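Local coordinates for protein cytochrome P450 (Picrophilus torridus, PDB 2RFB) that binds heme and probably acts as a monooxygenase, as other cytochromes P450 do, at residues D10-V15 and G254-V259. Numbering follows the deposited sequence.
Sequences DGAWHV and GDQVIV
Strand 12-15 runs parallel to 256-259, Trp13 opposite Val257, their short axes 24° apart: Trp13 N donates to Gln256 O (2.9 Å), Ile258 N to Trp13 O (2.8 Å), and Val15 N to Ile258 O, the last reached nearly end-on to its carbonyl. On one face of the sheet, Ala12 CB sits against Ile258 CG1 (3.6 Å) and beside the extended chain of Gln256, whose NE2 goes on to Pro236 O. Ile258 CD1 reaches CE1 of His14 (3.9 Å), an imidazole fixed at both nitrogens, by Tyr260 OH and Tyr9 O. The other face carries Trp13, Val15, Val257 and Val259. With CG anti to its carbonyl carbon (chi1 -77°), the Trp13 indole leans back toward Asp255, and NE1 makes a weak bond to OD1 (3.3 Å), an oxygen that also takes Lys252 N; ring and carboxylate planes lie 64° apart. The indole also touches Lys249 and Ile251 of strand 249-251. Replacing this tryptophan with an alanine would probably leave Asp255 without its indole partner and open a gap beside Ile251 and Lys249. Farther along, Val15 CG2 meets Val257 CG1 and Val15 CB meets Val259 CG2 (4.0 Å), Val15 and Val259 packing onto helix 18-26. This is the N-terminal beta region of the P450 fold, where an early hairpin strand pairs with one from much later in the chain, and Val257 bonds through its backbone to Arg238, a heme-binding residue.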
ATOM      1  N   ASP A  10       6.177  -4.227  25.545  1.00 62.59           N
ATOM      2  CA  ASP A  10       4.828  -4.638  25.113  1.00 63.04           C
ATOM      3  C   ASP A  10       4.794  -5.950  24.315  1.00 62.55           C
ATOM      4  O   ASP A  10       4.111  -6.024  23.294  1.00 62.93           O
ATOM      5  CB  ASP A  10       4.137  -3.516  24.328  1.00 63.64           C
ATOM      6  CG  ASP A  10       3.808  -2.317  25.204  1.00 68.28           C
ATOM      7  OD1 ASP A  10       3.098  -1.379  24.755  1.00 71.90           O
ATOM      8  OD2 ASP A  10       4.258  -2.321  26.374  1.00 72.79           O
ATOM      9  N   GLY A  11       5.541  -6.959  24.758  1.00 62.06           N
ATOM     10  CA  GLY A  11       5.623  -8.254  24.056  1.00 63.40           C
ATOM     11  C   GLY A  11       6.320  -8.363  22.677  1.00 65.16           C
ATOM     12  O   GLY A  11       6.283  -9.444  22.067  1.00 66.29           O
ATOM     13  N   ALA A  12       6.962  -7.291  22.186  1.00 64.06           N
ATOM     14  CA  ALA A  12       7.691  -7.347  20.924  1.00 64.16           C
ATOM     15  C   ALA A  12       9.015  -6.563  20.951  1.00 63.68           C
ATOM     16  O   ALA A  12       9.218  -5.691  21.784  1.00 64.34           O
ATOM     17  CB  ALA A  12       6.807  -6.825  19.757  1.00 63.76           C
ATOM     18  N   TRP A  13       9.902  -6.885  20.015  1.00 62.71           N
ATOM     19  CA  TRP A  13      11.136  -6.162  19.839  1.00 61.43           C
ATOM     20  C   TRP A  13      10.691  -5.066  18.958  1.00 60.94           C
ATOM     21  O   TRP A  13       9.855  -5.302  18.124  1.00 61.06           O
ATOM     22  CB  TRP A  13      12.211  -7.002  19.143  1.00 60.19           C
ATOM     23  CG  TRP A  13      12.859  -8.013  20.055  1.00 59.03           C
ATOM     24  CD1 TRP A  13      12.552  -9.342  20.158  1.00 58.19           C
ATOM     25  CD2 TRP A  13      13.946  -7.782  20.983  1.00 59.20           C
ATOM     26  NE1 TRP A  13      13.348  -9.947  21.122  1.00 58.63           N
ATOM     27  CE2 TRP A  13      14.215  -9.018  21.635  1.00 58.69           C
ATOM     28  CE3 TRP A  13      14.702  -6.655  21.332  1.00 57.13           C
ATOM     29  CZ2 TRP A  13      15.203  -9.154  22.603  1.00 59.86           C
ATOM     30  CZ3 TRP A  13      15.681  -6.786  22.311  1.00 58.71           C
ATOM     31  CH2 TRP A  13      15.940  -8.029  22.921  1.00 59.70           C
ATOM     32  N   HIS A  14      11.216  -3.859  19.163  1.00 61.45           N
ATOM     33  CA  HIS A  14      11.036  -2.783  18.171  1.00 61.53           C
ATOM     34  C   HIS A  14      12.346  -2.444  17.481  1.00 60.96           C
ATOM     35  O   HIS A  14      13.391  -2.303  18.154  1.00 60.03           O
ATOM     36  CB  HIS A  14      10.392  -1.573  18.829  1.00 61.58           C
ATOM     37  CG  HIS A  14       9.163  -1.930  19.594  1.00 62.63           C
ATOM     38  ND1 HIS A  14       7.897  -1.552  19.185  1.00 62.16           N
ATOM     39  CD2 HIS A  14       8.998  -2.698  20.700  1.00 60.80           C
ATOM     40  CE1 HIS A  14       7.013  -2.043  20.038  1.00 63.00           C
ATOM     41  NE2 HIS A  14       7.654  -2.742  20.963  1.00 60.56           N
ATOM     42  N   VAL A  15      12.286  -2.375  16.154  1.00 60.65           N
ATOM     43  CA  VAL A  15      13.485  -2.261  15.301  1.00 61.30           C
ATOM     44  C   VAL A  15      13.375  -1.045  14.449  1.00 62.18           C
ATOM     45  O   VAL A  15      12.406  -0.882  13.680  1.00 63.11           O
ATOM     46  CB  VAL A  15      13.658  -3.511  14.426  1.00 61.98           C
ATOM     47  CG1 VAL A  15      14.852  -3.391  13.471  1.00 60.05           C
ATOM     48  CG2 VAL A  15      13.849  -4.746  15.349  1.00 62.97           C
ATOM     49  N   GLY A 254      10.072 -17.376  18.632  1.00 62.71           N
ATOM     50  CA  GLY A 254       8.721 -17.025  19.079  1.00 61.93           C
ATOM     51  C   GLY A 254       8.451 -15.534  19.236  1.00 62.42           C
ATOM     52  O   GLY A 254       7.290 -15.085  19.211  1.00 61.72           O
ATOM     53  N   ASP A 255       9.531 -14.768  19.405  1.00 62.37           N
ATOM     54  CA  ASP A 255       9.468 -13.357  19.725  1.00 62.28           C
ATOM     55  C   ASP A 255       8.894 -12.603  18.556  1.00 61.80           C
ATOM     56  O   ASP A 255       9.305 -12.800  17.419  1.00 61.82           O
ATOM     57  CB  ASP A 255      10.861 -12.807  20.076  1.00 62.80           C
ATOM     58  CG  ASP A 255      11.275 -13.106  21.506  1.00 64.57           C
ATOM     59  OD1 ASP A 255      12.494 -13.060  21.817  1.00 67.22           O
ATOM     60  OD2 ASP A 255      10.387 -13.367  22.336  1.00 67.46           O
ATOM     61  N   GLN A 256       7.922 -11.752  18.838  1.00 61.27           N
ATOM     62  CA  GLN A 256       7.423 -10.849  17.832  1.00 61.95           C
ATOM     63  C   GLN A 256       8.459  -9.723  17.597  1.00 62.22           C
ATOM     64  O   GLN A 256       9.140  -9.263  18.527  1.00 61.65           O
ATOM     65  CB  GLN A 256       6.091 -10.261  18.260  1.00 60.90           C
ATOM     66  CG  GLN A 256       5.533  -9.311  17.237  1.00 63.51           C
ATOM     67  CD  GLN A 256       4.180  -8.765  17.642  1.00 65.99           C
ATOM     68  OE1 GLN A 256       3.651  -9.110  18.704  1.00 67.85           O
ATOM     69  NE2 GLN A 256       3.616  -7.914  16.804  1.00 64.12           N
ATOM     70  N   VAL A 257       8.560  -9.308  16.348  1.00 62.53           N
ATOM     71  CA  VAL A 257       9.543  -8.348  15.915  1.00 63.52           C
ATOM     72  C   VAL A 257       8.861  -7.294  15.092  1.00 64.13           C
ATOM     73  O   VAL A 257       8.345  -7.583  14.000  1.00 65.72           O
ATOM     74  CB  VAL A 257      10.595  -9.018  15.056  1.00 62.92           C
ATOM     75  CG1 VAL A 257      11.539  -7.985  14.526  1.00 65.34           C
ATOM     76  CG2 VAL A 257      11.395  -9.995  15.904  1.00 60.99           C
ATOM     77  N   ILE A 258       8.804  -6.077  15.617  1.00 64.21           N
ATOM     78  CA  ILE A 258       8.146  -5.001  14.884  1.00 63.20           C
ATOM     79  C   ILE A 258       9.204  -4.054  14.287  1.00 63.96           C
ATOM     80  O   ILE A 258      10.093  -3.568  14.973  1.00 65.82           O
ATOM     81  CB  ILE A 258       7.182  -4.170  15.758  1.00 63.07           C
ATOM     82  CG1 ILE A 258       6.258  -5.047  16.629  1.00 62.68           C
ATOM     83  CG2 ILE A 258       6.396  -3.183  14.873  1.00 57.87           C
ATOM     84  CD1 ILE A 258       5.152  -4.230  17.450  1.00 60.40           C
ATOM     85  N   VAL A 259       9.025  -3.736  13.034  1.00 63.93           N
ATOM     86  CA  VAL A 259      10.001  -3.112  12.210  1.00 64.45           C
ATOM     87  C   VAL A 259       9.385  -1.767  11.733  1.00 65.18           C
ATOM     88  O   VAL A 259       8.235  -1.737  11.225  1.00 65.12           O
ATOM     89  CB  VAL A 259      10.260  -4.147  11.108  1.00 64.71           C
ATOM     90  CG1 VAL A 259      10.068  -3.625   9.778  1.00 65.29           C
ATOM     91  CG2 VAL A 259      11.596  -4.891  11.335  1.00 65.04           C
TER